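Local coordinates for EDTA monooxygenase (EDTA-degrading bacterium BNC1, PDB 5DQP), which probably acts as a flavin-dependent monooxygenase in the degradation of EDTA, using reduced FMN and molecular oxygen, at residues Thr142-Tyr147 and Ser216-Arg221; Ser96-Leu101 and Val125-Pro130; Phe153-His158 and Ala223-Glu228. All blocks are in the same frame, centred on the assembly; numbering follows the deposited sequence.

Contact 1. Residues Thr142-Tyr147 and Ser216-Arg221; sequences THDNRY and SDQGKR. With SO4 (sulfate ion), chain D.
Tyr-147 and Gln-218 press against each other where two helices start side by side, their short axes 10.2 Å apart and 10° from parallel. Followed outward, Tyr-147 begins with CB, 3.7 Å from Gln-218 NE2. CG and CD2 come next, under the CB of Gln-218, a CH-pi contact 4.1 Å from the ring centroid. CD1 lies by the Gln-218 carbonyl O, and further out CE1 comes to 3.6 Å from Gly-219 CA. CE2 and CZ both approach sulfate O4, to which the terminal OH hydrogen-bonds at a doubtfully short distance. These are outer helices of the luciferase-like TIM barrel, and His-143, Tyr-147 and Ser-216 are predicted FMN ligands, so the sulfate, probably from the crystallisation liquor, may mark where the FMN phosphate sits. Ser-216 is the N-cap of its helix: OG, turned between its own N and carbonyl carbon (chi1 76°), accepts from Gly-219 N at 3.0 Å and also donates to sulfate O3, to which Ser-216 N adds a 3.2 Å bond. A phenylalanine in place of Tyr-147 has no hydroxyl and would probably leave sulfate O4 without this partner. His-143 brings its ring edge to the anion, CE1 lying 3.3 Å from O1.

Contact 2. Residues Ser96-Leu101 and Val125-Pro130; sequences STSFSL and VTTANP
Thr-127 points into the turn made by Ser-96, Ser-98 and Phe-99, and each of its branches meets a different neighbour. OG1, anti to its own carbonyl carbon (chi1 -60°), faces Ser-96 OG hydroxyl to hydroxyl across 2.6 Å, a hydrogen bond in which either oxygen could be the donor. The methyl CG2 lies at the edge of the Phe-99 ring, in its plane; the two side chains cross at about a right angle, and Phe-99 CE2 comes to 3.5 Å from Thr-127 CB. The backbone of the same threonine is held as well: Thr-127 N donates to Ser-98 OG at 3.0 Å. Ser-96 OG has a second task, accepting from Ser-98 N in an ST turn, and this hydroxyl therefore ties the bend of its own loop to the neighbouring one. Between these two serines, Thr-97 N gives Val-125 O a nearly straight bond of 2.8 Å, the N-H...O angle being 170°. Thr-97 CG2 touches helix 143-161, while the Phe-99 ring packs against helix 130-135 and meets that of Tyr-136. Ser-96 and Val-125 form the last parallel bridge between strands 90-96 and 120-125, and the two loops that leave it belong to the C-terminal ends of the strands, where a TIM barrel of the luciferase-like family carries its active site.

Contact 3. Residues Phe153-His158 and Ala223-Glu228; sequences FLEVVH and ASRFGE
Phe-226 lies flat against Leu-154, and this is the tight half of a helix-to-helix contact on the outside of the luciferase-like TIM barrel, between helix 143-161 and the end of helix 217-226. Leu-154 CB sits almost exactly over the ring centre, 3.5 Å from the centroid and 4° off the normal, a CH-pi contact in which the leucine carbon meets the ring's carbons about equally. Leu-154 also touches Trp-122 of strand 120-125, which joins the helix layer to the barrel wall. His-158 flanks the same phenylalanine: the planes are 20° apart, yet the rings are slid so far that they barely overlap, with CD2 of the histidine 3.6 Å from Phe-226 CD1. His-158 also meets Trp-161 edge to face.

The partly exposed side is looser. Glu-155 CG lies 4.0 Å from Phe-226 CZ. The side chains of Glu-155 and Arg-225, the latter bent at chi3, cross obliquely, with carboxylate and guanidinium planes 61° apart. The stronger salt bridge of Arg-225 goes to Glu-151, whose carboxylate lies close to that of Glu-155; the link across the contact, from Glu-155 OE2 to Arg-225 NH2, is a long salt bridge of 3.9 Å.

How the contacts relate
Contacts 1 and 3 lie along one helix pair: both use helices 143-161 and 217-226, with centres about 13 Å apart. Contact 1 holds the N-terminal ends, beside the sulfate and the predicted FMN ligands, while contact 3 packs further along; there the side chain of Leu-154 is about 8 Å from that of Tyr-147. Contact 2 lies about 12 Å from contact 1, centre to centre, and touches it directly, Tyr-147 CE1 lying 4.0 Å from Thr-126 CG2. It reaches contact 3 too, where Thr-97 CG2 packs 3.5 Å from Phe-153 CD1. Val-125 also lies near Thr-94, another predicted FMN ligand, so contacts 1 and 2 border the probable flavin pocket.

Contact 1. Residues Thr142-Tyr147 and Ser216-Arg221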
loop_
_atom_site.group_PDB
_atom_site.type_symbol
_atom_site.label_atom_id
_atom_site.label_comp_id
_atom_site.label_asym_id
_atom_site.label_seq_id
_atom_site.Cartn_x
_atom_site.Cartn_y
_atom_site.Cartn_z
ATOM N N THR A 142 25.166 10.016 6.288
ATOM C CA THR A 142 25.248 11.218 7.103
ATOM C C THR A 142 23.984 12.054 6.940
ATOM O O THR A 142 23.240 11.928 5.962
ATOM C CB THR A 142 26.451 12.076 6.710
ATOM O OG1 THR A 142 26.262 12.565 5.379
ATOM C CG2 THR A 142 27.761 11.282 6.777
ATOM N N HIS A 143 23.782 12.957 7.898
ATOM C CA HIS A 143 22.664 13.894 7.861
ATOM C C HIS A 143 22.587 14.652 6.529
ATOM O O HIS A 143 21.510 14.782 5.935
ATOM C CB HIS A 143 22.794 14.858 9.043
ATOM C CG HIS A 143 21.654 15.812 9.175
ATOM N ND1 HIS A 143 20.441 15.449 9.724
ATOM C CD2 HIS A 143 21.538 17.115 8.825
ATOM C CE1 HIS A 143 19.629 16.490 9.709
ATOM N NE2 HIS A 143 20.270 17.514 9.170
ATOM N N ASP A 144 23.723 15.152 6.037
ATOM C CA ASP A 144 23.704 15.936 4.806
ATOM C C ASP A 144 23.363 15.085 3.588
ATOM O O ASP A 144 22.686 15.560 2.670
ATOM C CB ASP A 144 25.048 16.627 4.592
ATOM C CG ASP A 144 25.300 17.745 5.589
ATOM O OD1 ASP A 144 24.320 18.404 6.005
ATOM O OD2 ASP A 144 26.479 17.956 5.959
ATOM N N ASN A 145 23.847 13.839 3.531
ATOM C CA ASN A 145 23.573 13.019 2.347
ATOM C C ASN A 145 22.134 12.522 2.350
ATOM O O ASN A 145 21.510 12.422 1.291
ATOM C CB ASN A 145 24.541 11.832 2.259
ATOM C CG ASN A 145 25.928 12.236 1.777
ATOM O OD1 ASN A 145 26.119 13.311 1.203
ATOM N ND2 ASN A 145 26.904 11.363 2.007
ATOM N N ARG A 146 21.612 12.175 3.526
ATOM C CA ARG A 146 20.189 11.894 3.696
ATOM C C ARG A 146 19.322 12.930 3.005
ATOM O O ARG A 146 18.412 12.600 2.239
ATOM C CB ARG A 146 19.840 11.863 5.186
ATOM C CG ARG A 146 19.994 10.497 5.863
ATOM C CD ARG A 146 19.480 10.554 7.316
ATOM N NE ARG A 146 20.523 10.996 8.239
ATOM C CZ ARG A 146 20.299 11.450 9.467
ATOM N NH1 ARG A 146 19.062 11.543 9.925
ATOM N NH2 ARG A 146 21.312 11.832 10.231
ATOM N N TYR A 147 19.575 14.197 3.294
ATOM C CA TYR A 147 18.695 15.241 2.814
ATOM C C TYR A 147 18.973 15.590 1.359
ATOM O O TYR A 147 18.040 15.912 0.611
ATOM C CB TYR A 147 18.792 16.445 3.754
ATOM C CG TYR A 147 17.804 16.271 4.878
ATOM C CD1 TYR A 147 16.457 16.490 4.655
ATOM C CD2 TYR A 147 18.201 15.816 6.137
ATOM C CE1 TYR A 147 15.522 16.292 5.638
ATOM C CE2 TYR A 147 17.267 15.619 7.139
ATOM C CZ TYR A 147 15.925 15.867 6.871
ATOM O OH TYR A 147 14.962 15.694 7.825
ATOM N N SER A 216 15.536 20.207 11.919
ATOM C CA SER A 216 16.879 20.583 11.511
ATOM C C SER A 216 16.821 21.589 10.369
ATOM O O SER A 216 15.810 21.744 9.682
ATOM C CB SER A 216 17.679 19.357 11.070
ATOM O OG SER A 216 17.294 18.927 9.777
ATOM N N ASP A 217 17.940 22.271 10.152
ATOM C CA ASP A 217 17.971 23.251 9.078
ATOM C C ASP A 217 17.818 22.591 7.711
ATOM O O ASP A 217 17.181 23.170 6.827
ATOM C CB ASP A 217 19.253 24.071 9.155
ATOM C CG ASP A 217 19.323 24.921 10.421
ATOM O OD1 ASP A 217 18.264 25.102 11.074
ATOM O OD2 ASP A 217 20.430 25.404 10.759
ATOM N N GLN A 218 18.380 21.391 7.523
ATOM C CA GLN A 218 18.181 20.652 6.274
ATOM C C GLN A 218 16.727 20.220 6.098
ATOM O O GLN A 218 16.192 20.255 4.981
ATOM C CB GLN A 218 19.098 19.431 6.237
ATOM C CG GLN A 218 20.554 19.741 5.903
ATOM C CD GLN A 218 20.748 20.075 4.436
ATOM O OE1 GLN A 218 20.395 21.169 3.988
ATOM N NE2 GLN A 218 21.302 19.130 3.674
ATOM N N GLY A 219 16.087 19.774 7.179
ATOM C CA GLY A 219 14.661 19.506 7.125
ATOM C C GLY A 219 13.869 20.743 6.762
ATOM O O GLY A 219 13.002 20.705 5.882
ATOM N N LYS A 220 14.173 21.869 7.422
ATOM C CA LYS A 220 13.484 23.114 7.097
ATOM C C LYS A 220 13.651 23.482 5.629
ATOM O O LYS A 220 12.717 24.025 5.029
ATOM C CB LYS A 220 13.959 24.253 7.992
ATOM C CG LYS A 220 13.369 24.181 9.400
ATOM C CD LYS A 220 13.991 25.255 10.241
ATOM C CE LYS A 220 13.544 25.176 11.675
ATOM N NZ LYS A 220 14.393 26.105 12.459
ATOM N N ARG A 221 14.810 23.166 5.028
ATOM C CA ARG A 221 15.019 23.461 3.615
ATOM C C ARG A 221 14.185 22.553 2.730
ATOM O O ARG A 221 13.523 23.019 1.793
ATOM C CB ARG A 221 16.488 23.331 3.245
ATOM C CG ARG A 221 16.737 23.638 1.773
ATOM C CD ARG A 221 18.200 23.481 1.360
ATOM N NE ARG A 221 18.398 23.820 -0.052
ATOM C CZ ARG A 221 18.532 22.928 -1.033
ATOM N NH1 ARG A 221 18.501 21.628 -0.772
ATOM N NH2 ARG A 221 18.701 23.333 -2.285
HETATM S S SO4 D . 15.710 16.124 11.091
HETATM O O1 SO4 D . 17.016 16.151 11.754
HETATM O O2 SO4 D . 14.682 15.824 12.087
HETATM O O3 SO4 D . 15.410 17.408 10.457
HETATM O O4 SO4 D . 15.734 15.079 10.067
#

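Contact 2. Residues Ser96-Leu101 and Val125-Pro130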
loop_
_atom_site.group_PDB
_atom_site.type_symbol
_atom_site.label_atom_id
_atom_site.label_comp_id
_atom_site.label_asym_id
_atom_site.label_seq_id
_atom_site.Cartn_x
_atom_site.Cartn_y
_atom_site.Cartn_z
ATOM N N SER A 96 9.731 6.483 3.365
ATOM C CA SER A 96 11.093 6.996 3.427
ATOM C C SER A 96 11.663 7.300 2.043
ATOM O O SER A 96 11.467 6.543 1.093
ATOM C CB SER A 96 11.995 5.972 4.123
ATOM O OG SER A 96 13.352 6.399 4.130
ATOM N N THR A 97 12.403 8.397 1.933
ATOM C CA THR A 97 13.169 8.618 0.710
ATOM C C THR A 97 14.486 7.840 0.701
ATOM O O THR A 97 15.165 7.791 -0.335
ATOM C CB THR A 97 13.466 10.114 0.517
ATOM O OG1 THR A 97 14.137 10.615 1.676
ATOM C CG2 THR A 97 12.171 10.896 0.283
ATOM N N SER A 98 14.867 7.251 1.835
ATOM C CA SER A 98 16.161 6.584 1.947
ATOM C C SER A 98 16.112 5.174 1.387
ATOM O O SER A 98 17.065 4.723 0.748
ATOM C CB SER A 98 16.599 6.521 3.408
ATOM O OG SER A 98 16.754 7.817 3.929
ATOM N N PHE A 99 15.042 4.473 1.649
ATOM C CA PHE A 99 14.883 3.111 1.243
ATOM C C PHE A 99 13.526 2.923 0.596
ATOM O O PHE A 99 12.699 2.174 1.043
ATOM C CB PHE A 99 15.047 2.191 2.446
ATOM C CG PHE A 99 16.303 2.439 3.205
ATOM C CD1 PHE A 99 17.488 1.993 2.734
ATOM C CD2 PHE A 99 16.293 3.196 4.342
ATOM C CE1 PHE A 99 18.638 2.252 3.410
ATOM C CE2 PHE A 99 17.433 3.452 5.029
ATOM C CZ PHE A 99 18.614 2.980 4.564
ATOM N N SER A 100 13.346 3.623 -0.486
ATOM C CA SER A 100 12.253 3.418 -1.413
ATOM C C SER A 100 12.801 3.606 -2.822
ATOM O O SER A 100 13.766 4.342 -3.030
ATOM C CB SER A 100 11.084 4.384 -1.135
ATOM O OG SER A 100 10.473 4.141 0.120
ATOM N N LEU A 101 12.205 2.910 -3.775
ATOM C CA LEU A 101 12.448 3.211 -5.183
ATOM C C LEU A 101 11.500 4.322 -5.639
ATOM O O LEU A 101 10.284 4.189 -5.468
ATOM C CB LEU A 101 12.250 1.963 -6.017
ATOM C CG LEU A 101 13.180 0.852 -5.521
ATOM C CD1 LEU A 101 12.830 -0.487 -6.141
ATOM C CD2 LEU A 101 14.664 1.236 -5.847
ATOM N N VAL A 125 9.855 11.173 4.640
ATOM C CA VAL A 125 10.836 11.213 5.718
ATOM C C VAL A 125 12.172 10.678 5.200
ATOM O O VAL A 125 12.256 10.086 4.129
ATOM C CB VAL A 125 10.378 10.425 6.968
ATOM C CG1 VAL A 125 9.059 11.002 7.526
ATOM C CG2 VAL A 125 10.232 8.936 6.667
ATOM N N THR A 126 13.229 10.930 5.963
ATOM C CA THR A 126 14.490 10.237 5.755
ATOM C C THR A 126 14.693 9.246 6.887
ATOM O O THR A 126 14.066 9.342 7.943
ATOM C CB THR A 126 15.682 11.202 5.691
ATOM O OG1 THR A 126 15.983 11.669 7.010
ATOM C CG2 THR A 126 15.383 12.380 4.776
ATOM N N THR A 127 15.588 8.293 6.674
ATOM C CA THR A 127 15.791 7.221 7.636
ATOM C C THR A 127 17.110 7.423 8.362
ATOM O O THR A 127 18.173 7.464 7.736
ATOM C CB THR A 127 15.774 5.850 6.969
ATOM O OG1 THR A 127 14.508 5.632 6.332
ATOM C CG2 THR A 127 16.014 4.797 8.013
ATOM N N ALA A 128 17.040 7.515 9.677
ATOM C CA ALA A 128 18.229 7.520 10.502
ATOM C C ALA A 128 18.331 6.292 11.393
ATOM O O ALA A 128 19.361 6.112 12.050
ATOM C CB ALA A 128 18.270 8.793 11.359
ATOM N N ASN A 129 17.309 5.442 11.436
ATOM C CA ASN A 129 17.355 4.268 12.298
ATOM C C ASN A 129 18.186 3.164 11.633
ATOM O O ASN A 129 17.794 2.638 10.582
ATOM C CB ASN A 129 15.931 3.795 12.605
ATOM C CG ASN A 129 15.894 2.649 13.610
ATOM O OD1 ASN A 129 16.928 2.085 13.954
ATOM N ND2 ASN A 129 14.701 2.308 14.083
ATOM N N PRO A 130 19.335 2.786 12.205
ATOM C CA PRO A 130 20.167 1.749 11.559
ATOM C C PRO A 130 19.514 0.373 11.478
ATOM O O PRO A 130 19.948 -0.439 10.651
ATOM C CB PRO A 130 21.433 1.713 12.429
ATOM C CG PRO A 130 20.992 2.300 13.754
ATOM C CD PRO A 130 19.947 3.306 13.446
#

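Contact 3. Residues Phe153-His158 and Ala223-Glu228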
loop_
_atom_site.group_PDB
_atom_site.type_symbol
_atom_site.label_atom_id
_atom_site.label_comp_id
_atom_site.label_asym_id
_atom_site.label_seq_id
_atom_site.Cartn_x
_atom_site.Cartn_y
_atom_site.Cartn_z
ATOM N N PHE A 153 15.102 12.730 -4.680
ATOM C CA PHE A 153 13.935 11.855 -4.663
ATOM C C PHE A 153 12.643 12.645 -4.888
ATOM O O PHE A 153 11.771 12.228 -5.652
ATOM C CB PHE A 153 13.904 11.110 -3.318
ATOM C CG PHE A 153 12.946 9.962 -3.264
ATOM C CD1 PHE A 153 11.577 10.173 -3.137
ATOM C CD2 PHE A 153 13.409 8.667 -3.301
ATOM C CE1 PHE A 153 10.703 9.111 -3.061
ATOM C CE2 PHE A 153 12.533 7.615 -3.242
ATOM C CZ PHE A 153 11.191 7.828 -3.121
ATOM N N LEU A 154 12.493 13.774 -4.196
ATOM C CA LEU A 154 11.280 14.569 -4.331
ATOM C C LEU A 154 11.166 15.180 -5.719
ATOM O O LEU A 154 10.063 15.256 -6.273
ATOM C CB LEU A 154 11.241 15.656 -3.258
ATOM C CG LEU A 154 10.548 15.264 -1.946
ATOM C CD1 LEU A 154 9.094 14.939 -2.237
ATOM C CD2 LEU A 154 11.209 14.089 -1.341
ATOM N N GLU A 155 12.293 15.613 -6.308
ATOM C CA GLU A 155 12.258 16.086 -7.690
ATOM C C GLU A 155 11.815 14.978 -8.643
ATOM O O GLU A 155 11.023 15.218 -9.562
ATOM C CB GLU A 155 13.623 16.610 -8.126
ATOM C CG GLU A 155 14.188 17.753 -7.323
ATOM C CD GLU A 155 15.543 18.214 -7.866
ATOM O OE1 GLU A 155 15.978 17.693 -8.921
ATOM O OE2 GLU A 155 16.173 19.094 -7.242
ATOM N N VAL A 156 12.357 13.773 -8.475
ATOM C CA VAL A 156 11.952 12.676 -9.338
ATOM C C VAL A 156 10.462 12.442 -9.188
ATOM O O VAL A 156 9.717 12.424 -10.169
ATOM C CB VAL A 156 12.750 11.399 -9.023
ATOM C CG1 VAL A 156 12.168 10.247 -9.819
ATOM C CG2 VAL A 156 14.232 11.596 -9.341
ATOM N N VAL A 157 9.994 12.340 -7.942
ATOM C CA VAL A 157 8.596 12.004 -7.719
ATOM C C VAL A 157 7.677 13.070 -8.317
ATOM O O VAL A 157 6.716 12.747 -9.018
ATOM C CB VAL A 157 8.342 11.782 -6.221
ATOM C CG1 VAL A 157 6.828 11.668 -5.927
ATOM C CG2 VAL A 157 9.080 10.555 -5.789
ATOM N N HIS A 158 7.945 14.358 -8.051
ATOM C CA HIS A 158 7.093 15.389 -8.641
ATOM C C HIS A 158 7.142 15.335 -10.163
ATOM O O HIS A 158 6.108 15.470 -10.835
ATOM C CB HIS A 158 7.479 16.779 -8.129
ATOM C CG HIS A 158 6.784 17.152 -6.856
ATOM N ND1 HIS A 158 5.465 17.552 -6.822
ATOM C CD2 HIS A 158 7.206 17.139 -5.570
ATOM C CE1 HIS A 158 5.113 17.795 -5.572
ATOM N NE2 HIS A 158 6.149 17.545 -4.792
ATOM N N ALA A 223 11.444 21.222 3.572
ATOM C CA ALA A 223 10.065 21.655 3.756
ATOM C C ALA A 223 9.758 22.898 2.936
ATOM O O ALA A 223 8.667 23.015 2.366
ATOM C CB ALA A 223 9.785 21.907 5.234
ATOM N N SER A 224 10.710 23.840 2.859
ATOM C CA SER A 224 10.442 25.081 2.133
ATOM C C SER A 224 10.261 24.814 0.643
ATOM O O SER A 224 9.555 25.569 -0.035
ATOM C CB SER A 224 11.567 26.100 2.372
ATOM O OG SER A 224 12.764 25.734 1.682
ATOM N N ARG A 225 10.861 23.727 0.129
ATOM C CA ARG A 225 10.810 23.362 -1.290
ATOM C C ARG A 225 9.630 22.459 -1.625
ATOM O O ARG A 225 9.006 22.621 -2.679
ATOM C CB ARG A 225 12.120 22.673 -1.713
ATOM C CG ARG A 225 13.368 23.564 -1.550
ATOM C CD ARG A 225 14.679 22.890 -1.994
ATOM N NE ARG A 225 14.526 22.223 -3.283
ATOM C CZ ARG A 225 14.503 22.844 -4.461
ATOM N NH1 ARG A 225 14.633 24.164 -4.523
ATOM N NH2 ARG A 225 14.346 22.149 -5.581
ATOM N N PHE A 226 9.311 21.508 -0.748
ATOM C CA PHE A 226 8.344 20.460 -1.045
ATOM C C PHE A 226 7.243 20.271 -0.013
ATOM O O PHE A 226 6.232 19.660 -0.350
ATOM C CB PHE A 226 9.066 19.122 -1.219
ATOM C CG PHE A 226 10.014 19.113 -2.367
ATOM C CD1 PHE A 226 9.533 19.084 -3.661
ATOM C CD2 PHE A 226 11.385 19.163 -2.155
ATOM C CE1 PHE A 226 10.408 19.095 -4.744
ATOM C CE2 PHE A 226 12.259 19.182 -3.226
ATOM C CZ PHE A 226 11.773 19.141 -4.515
ATOM N N GLY A 227 7.396 20.755 1.216
ATOM C CA GLY A 227 6.415 20.469 2.251
ATOM C C GLY A 227 5.227 21.408 2.149
ATOM O O GLY A 227 5.388 22.625 2.033
ATOM N N GLU A 228 4.030 20.841 2.151
ATOM C CA GLU A 228 2.820 21.649 2.190
ATOM C C GLU A 228 2.192 21.622 3.559
ATOM O O GLU A 228 1.522 22.583 3.951
ATOM C CB GLU A 228 1.820 21.140 1.154
ATOM C CG GLU A 228 2.522 20.911 -0.158
ATOM C CD GLU A 228 1.613 20.407 -1.252
ATOM O OE1 GLU A 228 1.687 19.199 -1.590
ATOM O OE2 GLU A 228 0.833 21.228 -1.774
#